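Local coordinates for fucolectin-related protein (Streptococcus pneumoniae, PDB 2WMF) that probably hydrolyses host blood-group carbohydrate antigens, as the catalytic module of a family 98 glycoside hydrolase linked to fucose utilization, at residues E329-V332 against N333-A337; F339-E343 against G344-S348; G351-Q354 against G355-N359; I395-K398 against N399-E402; Y414-L417 against Y418-D421. All blocks are in the same frame, centred on the assembly; numbering follows the deposited sequence.

The five contacts follow one another along the chain, all within the family 98 C-terminal range, beyond the closed eight-stranded parallel barrel. Interaction 1 closes helix 328-334 and leads into strand 337-340, the central strand of a parallel sheet. Interactions 2 and 4 leave neighbouring strands of that sheet, with centres about 9 Å apart, and Ser348 OG bonds to Lys398 NZ between them. Interaction 3, in the loop before strand 376-377, packs on interaction 2 through Ile346 and Phe352. Interaction 5, its centre about 18 Å from that of interaction 1, enters an antiparallel sheet, while its Tyr414 OH reaches back to Lys336 N and Ala337 N. The series passes from the barrel's flank to the C-terminal sheets.

Interaction 1 (E329-V332 against N333-A337); sequences EEVV and NRTKA
Successive i to i+4 bonds carry the backbone through the last turn of helix 328-334, Asn333 N to Glu329 O at 2.8 Å and Arg334 N to Glu330 O at 3.2 Å, and Thr335 N donates to Val332 O, three residues back, at 3.1 Å. The carbonyl of Val331 takes a side chain: Thr335 OG1 donates to Val331 O over only 2.7 Å, coming from above the carbonyl plane. The torsion of Thr335 explains this, since chi1 of -60° sets OG1 beside its own backbone N, within bonding distance of Val331 O. This is a helix C-terminus at which a threonine hydroxyl adds a side-chain bond to a carbonyl of the last turn, as the chain leaves for strand 337-340 of the parallel sheet. One water adds a further link, donating to both Val332 O and Thr335 O. On another face of the turn, Val331 and Arg334 run side by side in the same direction. The arginine chain is extended from CG to NE and lays its guanidinium against the valine, with Val331 CG2 4.0 Å above the plane and over its centre; Val331 CG1 lies 4.0 Å from Arg334 NH2. Beyond this apolar cover, Arg334 NH1 is hydrogen-bonded to Thr284 O, and Val331 itself packs on Trp230 and Leu231 of helix 219-231.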
loop_
_atom_site.group_PDB
_atom_site.type_symbol
_atom_site.label_atom_id
_atom_site.label_comp_id
_atom_site.label_asym_id
_atom_site.label_seq_id
_atom_site.Cartn_x
_atom_site.Cartn_y
_atom_site.Cartn_z
ATOM N N GLU A 329 2.748 -1.935 19.627
ATOM C CA GLU A 329 3.757 -2.274 20.627
ATOM C C GLU A 329 4.907 -3.115 20.029
ATOM O O GLU A 329 6.062 -2.937 20.395
ATOM C CB GLU A 329 3.107 -2.929 21.864
ATOM C CG GLU A 329 2.419 -4.224 21.606
ATOM C CD GLU A 329 0.930 -4.114 21.247
ATOM O OE1 GLU A 329 0.431 -3.067 20.807
ATOM O OE2 GLU A 329 0.233 -5.137 21.379
ATOM N N GLU A 330 4.584 -3.963 19.056
ATOM C CA GLU A 330 5.648 -4.724 18.343
ATOM C C GLU A 330 6.583 -3.761 17.556
ATOM O O GLU A 330 7.806 -3.937 17.544
ATOM C CB GLU A 330 5.066 -5.768 17.403
ATOM C CG GLU A 330 4.466 -7.007 18.070
ATOM C CD GLU A 330 3.763 -7.854 17.007
ATOM O OE1 GLU A 330 4.552 -8.579 16.382
ATOM O OE2 GLU A 330 2.512 -7.723 16.746
ATOM N N VAL A 331 5.981 -2.782 16.886
ATOM C CA VAL A 331 6.768 -1.773 16.181
ATOM C C VAL A 331 7.585 -0.939 17.153
ATOM O O VAL A 331 8.793 -0.786 16.962
ATOM C CB VAL A 331 5.912 -0.955 15.227
ATOM C CG1 VAL A 331 6.746 0.105 14.490
ATOM C CG2 VAL A 331 5.242 -1.877 14.214
ATOM N N VAL A 332 6.971 -0.452 18.222
ATOM C CA VAL A 332 7.742 0.267 19.248
ATOM C C VAL A 332 8.926 -0.586 19.747
ATOM O O VAL A 332 10.087 -0.141 19.799
ATOM C CB VAL A 332 6.838 0.738 20.415
ATOM C CG1 VAL A 332 7.687 1.151 21.633
ATOM C CG2 VAL A 332 5.923 1.862 19.913
ATOM N N ASN A 333 8.658 -1.845 20.053
ATOM C CA ASN A 333 9.672 -2.648 20.731
ATOM C C ASN A 333 10.857 -3.058 19.859
ATOM O O ASN A 333 11.962 -3.255 20.379
ATOM C CB ASN A 333 9.034 -3.791 21.490
ATOM C CG ASN A 333 8.345 -3.273 22.770
ATOM O OD1 ASN A 333 8.880 -2.364 23.418
ATOM N ND2 ASN A 333 7.181 -3.785 23.100
ATOM N N ARG A 334 10.671 -3.079 18.545
ATOM C CA ARG A 334 11.773 -3.373 17.617
ATOM C C ARG A 334 12.570 -2.116 17.215
ATOM O O ARG A 334 13.598 -2.218 16.532
ATOM C CB ARG A 334 11.226 -4.066 16.356
ATOM C CG ARG A 334 10.660 -3.080 15.349
ATOM C CD ARG A 334 9.855 -3.750 14.282
ATOM N NE ARG A 334 9.349 -2.782 13.322
ATOM C CZ ARG A 334 8.557 -3.061 12.289
ATOM N NH1 ARG A 334 8.131 -4.293 12.083
ATOM N NH2 ARG A 334 8.223 -2.072 11.466
ATOM N N THR A 335 12.089 -0.939 17.622
ATOM C CA THR A 335 12.686 0.327 17.174
ATOM C C THR A 335 13.902 0.670 18.023
ATOM O O THR A 335 13.791 0.881 19.222
ATOM C CB THR A 335 11.626 1.465 17.184
ATOM O OG1 THR A 335 10.529 1.132 16.297
ATOM C CG2 THR A 335 12.225 2.785 16.730
ATOM N N LYS A 336 15.070 0.725 17.386
ATOM C CA LYS A 336 16.312 1.081 18.083
ATOM C C LYS A 336 16.680 2.570 18.009
ATOM O O LYS A 336 17.483 3.061 18.816
ATOM C CB LYS A 336 17.478 0.250 17.550
ATOM C CG LYS A 336 17.266 -1.271 17.500
ATOM C CD LYS A 336 16.935 -1.869 18.814
ATOM C CE LYS A 336 16.687 -3.372 18.612
ATOM N NZ LYS A 336 16.421 -4.065 19.907
ATOM N N ALA A 337 16.149 3.271 17.018
ATOM C CA ALA A 337 16.349 4.714 16.874
ATOM C C ALA A 337 15.157 5.327 16.177
ATOM O O ALA A 337 14.494 4.660 15.375
ATOM C CB ALA A 337 17.624 5.032 16.027
HETATM O O HOH W 1 11.899 1.326 21.104
#

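Interaction 2 (F339-E343 against G344-S348); sequences FWNGE and GRISS
Asn341 and Ile346 are joined by the one direct hydrogen bond between 339-343 and 344-348: Ile346 N donates to Asn341 OD1 over 2.8 Å, with an angle of 152° at the hydrogen. The donor stands above the plane of the amide, not on a lone pair. Between these two residues the backbone of Arg345 passes against the amide, its CA 3.4 Å from Asn341 OD1, while the Arg345 side chain crosses that of Asn341 at about a right angle. Phe339 supplies the apolar part. Its ring receives Ile346 CD1 over one face, 4.2 Å above the plane, and its CE2 lies 3.8 Å from Gly344 O. Two waters bridge the backbone of the turn. One donates to both Trp340 O and Gly344 O and accepts from Glu343 N; the other, over a face of the Arg345 guanidinium toward its rim, donates to Asn341 O and accepts from Gly344 N. Gly344 adopts a positive phi (118°), which lets the chain reverse as it leaves strand 337-340. Further out, helix 184-192 holds the asparagine, for Asn341 ND2 bonds to Glu188 OE2, and Arg345 NE forms a salt bridge with Glu379. Both ends of the Asn341 amide are therefore engaged, which fixes which way round it sits, and the carboxylate at ND2 would probably polarise the amide and make OD1 a stronger acceptor for Ile346 N.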
loop_
_atom_site.group_PDB
_atom_site.type_symbol
_atom_site.label_atom_id
_atom_site.label_comp_id
_atom_site.label_asym_id
_atom_site.label_seq_id
_atom_site.Cartn_x
_atom_site.Cartn_y
_atom_site.Cartn_z
ATOM N N PHE A 339 14.074 9.349 14.352
ATOM C CA PHE A 339 14.502 10.690 13.980
ATOM C C PHE A 339 13.391 11.649 14.388
ATOM O O PHE A 339 12.248 11.538 13.902
ATOM C CB PHE A 339 14.777 10.811 12.495
ATOM C CG PHE A 339 15.314 12.176 12.097
ATOM C CD1 PHE A 339 16.685 12.420 12.038
ATOM C CD2 PHE A 339 14.450 13.225 11.858
ATOM C CE1 PHE A 339 17.168 13.665 11.708
ATOM C CE2 PHE A 339 14.923 14.487 11.548
ATOM C CZ PHE A 339 16.279 14.703 11.472
ATOM N N TRP A 340 13.739 12.586 15.266
ATOM C CA TRP A 340 12.837 13.648 15.716
ATOM C C TRP A 340 13.115 14.946 14.981
ATOM O O TRP A 340 14.281 15.399 14.913
ATOM C CB TRP A 340 13.024 13.900 17.219
ATOM C CG TRP A 340 12.085 14.919 17.806
ATOM C CD1 TRP A 340 10.748 15.024 17.593
ATOM C CD2 TRP A 340 12.419 15.914 18.770
ATOM N NE1 TRP A 340 10.221 16.054 18.343
ATOM C CE2 TRP A 340 11.234 16.625 19.068
ATOM C CE3 TRP A 340 13.623 16.326 19.359
ATOM C CZ2 TRP A 340 11.210 17.700 19.959
ATOM C CZ3 TRP A 340 13.592 17.413 20.258
ATOM C CH2 TRP A 340 12.393 18.089 20.522
ATOM N N ASN A 341 12.039 15.499 14.442
ATOM C CA ASN A 341 12.061 16.748 13.675
ATOM C C ASN A 341 12.229 17.982 14.547
ATOM O O ASN A 341 12.148 19.094 14.039
ATOM C CB ASN A 341 10.772 16.943 12.880
ATOM C CG ASN A 341 10.803 16.355 11.501
ATOM O OD1 ASN A 341 11.784 15.741 11.068
ATOM N ND2 ASN A 341 9.717 16.590 10.780
ATOM N N GLY A 342 12.497 17.829 15.837
ATOM C CA GLY A 342 12.554 18.982 16.771
ATOM C C GLY A 342 13.725 19.947 16.668
ATOM O O GLY A 342 13.625 21.043 17.216
ATOM N N GLU A 343 14.818 19.559 16.017
ATOM C CA GLU A 343 16.007 20.431 15.834
ATOM C C GLU A 343 16.383 20.498 14.344
ATOM O O GLU A 343 17.572 20.434 13.984
ATOM C CB GLU A 343 17.201 19.958 16.692
ATOM C CG GLU A 343 16.852 19.857 18.154
ATOM C CD GLU A 343 17.883 19.197 19.055
ATOM O OE1 GLU A 343 19.024 18.867 18.649
ATOM O OE2 GLU A 343 17.481 18.975 20.223
ATOM N N GLY A 344 15.356 20.583 13.500
ATOM C CA GLY A 344 15.512 20.562 12.058
ATOM C C GLY A 344 14.799 19.362 11.487
ATOM O O GLY A 344 14.851 18.299 12.079
ATOM N N ARG A 345 14.174 19.514 10.323
ATOM C CA ARG A 345 13.174 18.563 9.842
ATOM C C ARG A 345 13.724 17.652 8.755
ATOM O O ARG A 345 14.650 18.009 8.012
ATOM C CB ARG A 345 11.919 19.282 9.343
ATOM C CG ARG A 345 11.269 20.132 10.422
ATOM C CD ARG A 345 10.503 21.338 9.921
ATOM N NE ARG A 345 10.154 22.149 11.080
ATOM C CZ ARG A 345 10.983 22.979 11.722
ATOM N NH1 ARG A 345 12.216 23.196 11.266
ATOM N NH2 ARG A 345 10.591 23.568 12.842
ATOM N N ILE A 346 13.154 16.459 8.681
ATOM C CA ILE A 346 13.577 15.472 7.678
ATOM C C ILE A 346 13.396 16.026 6.237
ATOM O O ILE A 346 14.139 15.645 5.313
ATOM C CB ILE A 346 12.849 14.107 7.880
ATOM C CG1 ILE A 346 13.577 13.011 7.091
ATOM C CG2 ILE A 346 11.336 14.171 7.506
ATOM C CD1 ILE A 346 14.937 12.698 7.621
ATOM N N SER A 347 12.455 16.959 6.052
ATOM C CA SER A 347 12.286 17.637 4.718
ATOM C C SER A 347 13.523 18.403 4.273
ATOM O O SER A 347 13.654 18.742 3.089
ATOM C CB SER A 347 11.094 18.608 4.744
ATOM O OG SER A 347 11.201 19.495 5.823
ATOM N N SER A 348 14.403 18.722 5.220
ATOM C CA SER A 348 15.670 19.393 4.898
ATOM C C SER A 348 16.880 18.446 4.816
ATOM O O SER A 348 18.018 18.928 4.699
ATOM C CB SER A 348 15.950 20.494 5.905
ATOM O OG SER A 348 16.350 19.892 7.115
HETATM O O HOH W 2 15.869 17.397 14.291
HETATM O O HOH W 3 12.885 21.542 14.142
#

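Interaction 3 (G351-Q354 against G355-N359); sequences GFYQ and GLYSN
Tyr353 meets Ser358 and Tyr357 along the length of its side chain. Its CB lies 3.8 Å from Ser358 O and 4.1 Å from Ser358 CB. From there CG stands beside the backbone N (chi1 -62°), and the ring runs out alongside that of Tyr357, both pointing the same way. On the ring, CD1 comes 3.5 Å from Tyr357 CZ, over the face of that ring, and CE1 approaches Tyr357 OH to 3.2 Å. The rings form an offset edge-to-face pair, the edge of Tyr353 toward the face of Tyr357, with planes 64° apart. At the tip, Tyr353 OH is hydrogen-bonded to Ser224 OG of helix 219-231, while Tyr357 OH takes Leu374 N, so both phenols are tied down at their far ends. The carbonyl of the same residue takes three bonds: the NH groups three, four and five residues on converge on Tyr353 O, Leu356 N at 3.1 Å, Tyr357 N at 3.0 Å and Ser358 N at 3.2 Å. Of these only Tyr357 N lies in the carbonyl plane. Alongside, Leu356 CD1 covers one face of the Phe352 ring, 4.1 Å from its CE2. A type I beta turn, Gly351 to Gln354, thus runs straight into a type II beta turn from Tyr353 to Leu356, within the long loop that connects parallel strands 337-340 and 376-377 and rests on a helix of the barrel domain.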
loop_
_atom_site.group_PDB
_atom_site.type_symbol
_atom_site.label_atom_id
_atom_site.label_comp_id
_atom_site.label_asym_id
_atom_site.label_seq_id
_atom_site.Cartn_x
_atom_site.Cartn_y
_atom_site.Cartn_z
ATOM N N GLY A 351 19.366 13.608 1.268
ATOM C CA GLY A 351 19.897 12.221 1.408
ATOM C C GLY A 351 19.836 11.265 2.560
ATOM O O GLY A 351 20.658 10.326 2.617
ATOM N N PHE A 352 18.883 11.454 3.460
ATOM C CA PHE A 352 18.906 10.686 4.686
ATOM C C PHE A 352 18.896 9.176 4.430
ATOM O O PHE A 352 19.566 8.442 5.140
ATOM C CB PHE A 352 17.739 11.071 5.610
ATOM C CG PHE A 352 17.776 10.368 6.948
ATOM C CD1 PHE A 352 18.657 10.785 7.972
ATOM C CD2 PHE A 352 16.962 9.286 7.186
ATOM C CE1 PHE A 352 18.674 10.122 9.192
ATOM C CE2 PHE A 352 16.988 8.622 8.384
ATOM C CZ PHE A 352 17.828 9.036 9.406
ATOM N N TYR A 353 18.062 8.709 3.492
ATOM C CA TYR A 353 17.859 7.274 3.366
ATOM C C TYR A 353 18.927 6.578 2.498
ATOM O O TYR A 353 19.029 5.335 2.475
ATOM C CB TYR A 353 16.450 6.995 2.835
ATOM C CG TYR A 353 15.393 7.499 3.806
ATOM C CD1 TYR A 353 14.993 6.716 4.883
ATOM C CD2 TYR A 353 14.830 8.761 3.681
ATOM C CE1 TYR A 353 14.041 7.164 5.785
ATOM C CE2 TYR A 353 13.889 9.231 4.600
ATOM C CZ TYR A 353 13.518 8.439 5.655
ATOM O OH TYR A 353 12.565 8.898 6.526
ATOM N N GLN A 354 19.759 7.374 1.840
ATOM C CA GLN A 354 20.903 6.824 1.058
ATOM C C GLN A 354 21.868 6.091 1.985
ATOM O O GLN A 354 22.128 6.516 3.130
ATOM C CB GLN A 354 21.628 7.960 0.379
ATOM C CG GLN A 354 20.796 8.707 -0.603
ATOM C CD GLN A 354 20.746 8.051 -1.951
ATOM O OE1 GLN A 354 21.485 7.098 -2.232
ATOM N NE2 GLN A 354 19.884 8.572 -2.817
ATOM N N GLY A 355 22.387 4.962 1.537
ATOM C CA GLY A 355 23.217 4.142 2.405
ATOM C C GLY A 355 22.557 3.341 3.476
ATOM O O GLY A 355 23.186 2.472 4.069
ATOM N N LEU A 356 21.278 3.625 3.731
ATOM C CA LEU A 356 20.510 2.897 4.727
ATOM C C LEU A 356 19.580 1.955 4.047
ATOM O O LEU A 356 19.818 0.736 4.031
ATOM C CB LEU A 356 19.724 3.846 5.688
ATOM C CG LEU A 356 20.567 4.632 6.649
ATOM C CD1 LEU A 356 19.700 5.728 7.319
ATOM C CD2 LEU A 356 21.268 3.657 7.630
ATOM N N TYR A 357 18.527 2.483 3.422
ATOM C CA TYR A 357 17.555 1.586 2.871
ATOM C C TYR A 357 16.732 2.009 1.687
ATOM O O TYR A 357 15.893 1.236 1.218
ATOM C CB TYR A 357 16.679 1.071 3.961
ATOM C CG TYR A 357 15.709 2.008 4.658
ATOM C CD1 TYR A 357 14.503 2.361 4.083
ATOM C CD2 TYR A 357 15.945 2.432 5.958
ATOM C CE1 TYR A 357 13.582 3.188 4.773
ATOM C CE2 TYR A 357 15.015 3.243 6.653
ATOM C CZ TYR A 357 13.838 3.572 6.055
ATOM O OH TYR A 357 12.920 4.314 6.756
ATOM N N SER A 358 16.970 3.213 1.176
ATOM C CA SER A 358 16.394 3.595 -0.107
ATOM C C SER A 358 17.395 4.467 -0.850
ATOM O O SER A 358 17.756 5.572 -0.386
ATOM C CB SER A 358 15.069 4.377 0.028
ATOM O OG SER A 358 14.587 4.730 -1.275
ATOM N N ASN A 359 17.795 3.980 -2.029
ATOM C CA ASN A 359 18.650 4.738 -2.943
ATOM C C ASN A 359 17.836 5.722 -3.789
ATOM O O ASN A 359 18.407 6.582 -4.484
ATOM C CB ASN A 359 19.418 3.786 -3.888
ATOM C CG ASN A 359 20.382 2.821 -3.167
ATOM O OD1 ASN A 359 20.584 1.676 -3.628
ATOM N ND2 ASN A 359 21.007 3.281 -2.088
#

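Interaction 4 (I395-K398 against N399-E402); sequences ILTK and NSEE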
loop_
_atom_site.group_PDB
_atom_site.type_symbol
_atom_site.label_atom_id
_atom_site.label_comp_id
_atom_site.label_asym_id
_atom_site.label_seq_id
_atom_site.Cartn_x
_atom_site.Cartn_y
_atom_site.Cartn_z
ATOM N N ILE A 395 17.299 8.811 20.288
ATOM C CA ILE A 395 16.620 9.904 19.590
ATOM C C ILE A 395 17.654 10.691 18.741
ATOM O O ILE A 395 18.541 11.385 19.260
ATOM C CB ILE A 395 15.854 10.829 20.559
ATOM C CG1 ILE A 395 14.905 10.021 21.452
ATOM C CG2 ILE A 395 15.087 11.953 19.790
ATOM C CD1 ILE A 395 14.245 10.859 22.509
ATOM N N LEU A 396 17.571 10.534 17.431
ATOM C CA LEU A 396 18.438 11.297 16.495
ATOM C C LEU A 396 17.732 12.589 16.137
ATOM O O LEU A 396 16.517 12.610 16.020
ATOM C CB LEU A 396 18.736 10.499 15.216
ATOM C CG LEU A 396 19.693 9.320 15.398
ATOM C CD1 LEU A 396 19.724 8.452 14.147
ATOM C CD2 LEU A 396 21.090 9.820 15.785
ATOM N N THR A 397 18.491 13.661 15.997
ATOM C CA THR A 397 17.971 14.912 15.462
ATOM C C THR A 397 18.951 15.387 14.379
ATOM O O THR A 397 20.008 14.771 14.160
ATOM C CB THR A 397 17.857 16.000 16.548
ATOM O OG1 THR A 397 19.163 16.473 16.908
ATOM C CG2 THR A 397 17.087 15.519 17.790
ATOM N N LYS A 398 18.588 16.445 13.665
ATOM C CA LYS A 398 19.410 16.915 12.582
ATOM C C LYS A 398 20.768 17.372 13.095
ATOM O O LYS A 398 21.728 17.304 12.351
ATOM C CB LYS A 398 18.745 18.067 11.853
ATOM C CG LYS A 398 19.506 18.499 10.549
ATOM C CD LYS A 398 18.713 19.486 9.721
ATOM C CE LYS A 398 19.609 20.108 8.667
ATOM N NZ LYS A 398 18.826 20.953 7.822
ATOM N N ASN A 399 20.837 17.756 14.360
ATOM C CA ASN A 399 22.077 18.214 15.014
ATOM C C ASN A 399 22.842 17.123 15.781
ATOM O O ASN A 399 23.861 17.386 16.445
ATOM C CB ASN A 399 21.713 19.356 15.956
ATOM C CG ASN A 399 21.321 20.637 15.196
ATOM O OD1 ASN A 399 21.578 20.777 13.986
ATOM N ND2 ASN A 399 20.685 21.566 15.903
ATOM N N SER A 400 22.404 15.891 15.632
ATOM C CA SER A 400 23.111 14.773 16.247
ATOM C C SER A 400 24.517 14.602 15.675
ATOM O O SER A 400 24.678 14.421 14.470
ATOM C CB SER A 400 22.333 13.464 16.078
ATOM O OG SER A 400 21.218 13.456 16.952
ATOM N N GLU A 401 25.517 14.607 16.556
ATOM C CA GLU A 401 26.918 14.392 16.133
ATOM C C GLU A 401 27.084 13.106 15.338
ATOM O O GLU A 401 27.909 13.023 14.428
ATOM C CB GLU A 401 27.843 14.347 17.357
ATOM C CG GLU A 401 28.055 15.694 17.990
ATOM C CD GLU A 401 29.170 16.483 17.325
ATOM O OE1 GLU A 401 30.243 16.639 17.954
ATOM O OE2 GLU A 401 28.983 16.937 16.165
ATOM N N GLU A 402 26.286 12.105 15.695
ATOM C CA GLU A 402 26.395 10.745 15.124
ATOM C C GLU A 402 26.141 10.690 13.625
ATOM O O GLU A 402 26.636 9.785 12.946
ATOM C CB GLU A 402 25.444 9.776 15.830
ATOM C CG GLU A 402 25.815 9.488 17.278
ATOM C CD GLU A 402 25.245 10.474 18.282
ATOM O OE1 GLU A 402 24.702 11.536 17.900
ATOM O OE2 GLU A 402 25.365 10.187 19.502
HETATM O O HOH W 4 24.641 16.547 12.589
#
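Ser400 turns its hydroxyl back onto the main chain of Thr397. Thr397 N donates to Ser400 OG over 2.9 Å in a nearly straight bond, 174° at the hydrogen. The serine can accept it because OG sits beside its own backbone N (chi1 -74°), which directs it at the NH of Thr397, where the chain leaves strand 394-396. In return Ser400 N donates to Thr397 O at 3.0 Å, arriving from well above the carbonyl plane. The two residues are thus tied to each other twice, once through a side chain and once through the backbone. The Thr397 hydroxyl also faces the turn, where Asn399 N makes a weak bond of 3.3 Å to Thr397 OG1, an ST turn superposed on the type I beta turn that runs from Thr397 to Ser400. The turn takes the chain out of strand 394-396, an outer strand of the three-stranded parallel sheet, and on toward helix 406-413 by way of a 3-10 turn. Thr397 OG1 has a stronger partner in Glu343 OE1, in the turn that follows the adjacent strand 337-340, which ties the corner to its neighbour. A water links Lys398 O and Ser400 O, donating to both. Leu396 brings one methyl, CD2, to 3.8 Å from Ser400 OG and 4.4 Å from Glu402 CB; the same leucine packs against Tyr409 and Leu410 of helix 406-413. The carboxylate of Glu402 turns to Lys394, with which its OE2 forms a salt bridge.

Interaction 5 (Y414-L417 against Y418-D421); sequences YPKL and YEGD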
loop_
_atom_site.group_PDB
_atom_site.type_symbol
_atom_site.label_atom_id
_atom_site.label_comp_id
_atom_site.label_asym_id
_atom_site.label_seq_id
_atom_site.Cartn_x
_atom_site.Cartn_y
_atom_site.Cartn_z
ATOM N N TYR A 414 21.307 -1.481 14.838
ATOM C CA TYR A 414 20.542 -2.473 14.124
ATOM C C TYR A 414 21.544 -3.463 13.531
ATOM O O TYR A 414 22.215 -3.147 12.566
ATOM C CB TYR A 414 19.772 -1.809 12.975
ATOM C CG TYR A 414 18.620 -0.942 13.406
ATOM C CD1 TYR A 414 17.338 -1.478 13.541
ATOM C CD2 TYR A 414 18.785 0.419 13.639
ATOM C CE1 TYR A 414 16.255 -0.676 13.909
ATOM C CE2 TYR A 414 17.691 1.216 14.021
ATOM C CZ TYR A 414 16.428 0.653 14.146
ATOM O OH TYR A 414 15.356 1.450 14.569
ATOM N N PRO A 415 21.649 -4.661 14.100
ATOM C CA PRO A 415 22.587 -5.629 13.526
ATOM C C PRO A 415 22.234 -6.078 12.119
ATOM O O PRO A 415 21.058 -6.070 11.716
ATOM C CB PRO A 415 22.484 -6.817 14.465
ATOM C CG PRO A 415 21.302 -6.613 15.235
ATOM C CD PRO A 415 20.992 -5.173 15.306
ATOM N N LYS A 416 23.263 -6.468 11.385
ATOM C CA LYS A 416 23.073 -7.007 10.033
ATOM C C LYS A 416 22.539 -8.435 10.173
ATOM O O LYS A 416 23.123 -9.256 10.916
ATOM C CB LYS A 416 24.396 -6.974 9.237
ATOM C CG LYS A 416 24.205 -7.252 7.739
ATOM C CD LYS A 416 25.537 -7.232 7.015
ATOM C CE LYS A 416 25.383 -7.653 5.598
ATOM N NZ LYS A 416 26.625 -7.473 4.782
ATOM N N LEU A 417 21.423 -8.703 9.496
ATOM C CA LEU A 417 20.714 -9.969 9.666
ATOM C C LEU A 417 20.757 -10.936 8.492
ATOM O O LEU A 417 20.350 -12.085 8.636
ATOM C CB LEU A 417 19.238 -9.729 10.023
ATOM C CG LEU A 417 18.969 -8.831 11.227
ATOM C CD1 LEU A 417 17.471 -8.696 11.552
ATOM C CD2 LEU A 417 19.770 -9.333 12.480
ATOM N N TYR A 418 21.203 -10.493 7.309
ATOM C CA TYR A 418 21.271 -11.398 6.188
ATOM C C TYR A 418 22.369 -10.934 5.236
ATOM O O TYR A 418 22.840 -9.787 5.370
ATOM C CB TYR A 418 19.923 -11.474 5.439
ATOM C CG TYR A 418 19.517 -10.214 4.685
ATOM C CD1 TYR A 418 19.658 -10.128 3.278
ATOM C CD2 TYR A 418 18.992 -9.095 5.370
ATOM C CE1 TYR A 418 19.286 -8.962 2.589
ATOM C CE2 TYR A 418 18.628 -7.911 4.673
ATOM C CZ TYR A 418 18.718 -7.873 3.289
ATOM O OH TYR A 418 18.302 -6.727 2.591
ATOM N N GLU A 419 22.718 -11.812 4.295
ATOM C CA GLU A 419 23.673 -11.512 3.242
ATOM C C GLU A 419 22.978 -11.510 1.885
ATOM O O GLU A 419 21.935 -12.147 1.686
ATOM C CB GLU A 419 24.797 -12.560 3.226
ATOM C CG GLU A 419 25.612 -12.600 4.507
ATOM C CD GLU A 419 26.471 -11.364 4.695
ATOM O OE1 GLU A 419 26.754 -10.651 3.727
ATOM O OE2 GLU A 419 26.881 -11.090 5.847
ATOM N N GLY A 420 23.579 -10.806 0.933
ATOM C CA GLY A 420 23.044 -10.704 -0.423
ATOM C C GLY A 420 22.613 -9.288 -0.762
ATOM O O GLY A 420 22.877 -8.347 -0.030
ATOM N N ASP A 421 22.026 -9.155 -1.950
ATOM C CA ASP A 421 21.611 -7.867 -2.491
ATOM C C ASP A 421 20.090 -7.674 -2.627
ATOM O O ASP A 421 19.695 -6.607 -3.093
ATOM C CB ASP A 421 22.291 -7.532 -3.829
ATOM C CG ASP A 421 22.077 -8.575 -4.935
ATOM O OD1 ASP A 421 21.339 -9.564 -4.745
ATOM O OD2 ASP A 421 22.677 -8.378 -6.050
#
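Lys416 NZ and Glu419 OE1 form the polar link of this segment, a salt bridge of 3.4 Å whose hydrogen bond is weak. It spans the entry into strand 419-420, an outermost strand of a six-stranded antiparallel sheet in the C-terminal part of the protein, reached here by the loop that follows helix 406-413. Two differently shaped chains make the link. Lys416 is fully extended, with CG anti to the backbone N (chi1 -168°), and runs forward alongside the main chain. Glu419 is bent at chi2 (-69°), which folds its carboxylate back over the lysine end, and the two side chains cross at about a right angle. The ammonium group is not shared evenly: Glu419 OE2 is farther from Lys416 NZ, at 3.8 Å. On the way, the lysine methylenes run past the carbonyl oxygen of Tyr418. Lys416 CG lies 3.7 Å from Tyr418 O, and CE approaches the same oxygen to 3.3 Å. Because both charged residues are exposed, solvent probably screens the attraction, in keeping with the long separation. Tyr418 leaves the opposite side of the chain and is buried, packed on Val446 and Leu448 of the neighbouring strand 444-449 and on Trp431 of the second antiparallel sheet. Leu417 also touches Trp431, while a backbone bond between Glu419 and Met447 joins the short strand to the sheet. At the tip of the aromatic side chain, Tyr418 OH is hydrogen-bonded to the carbonyl oxygen of Gly422.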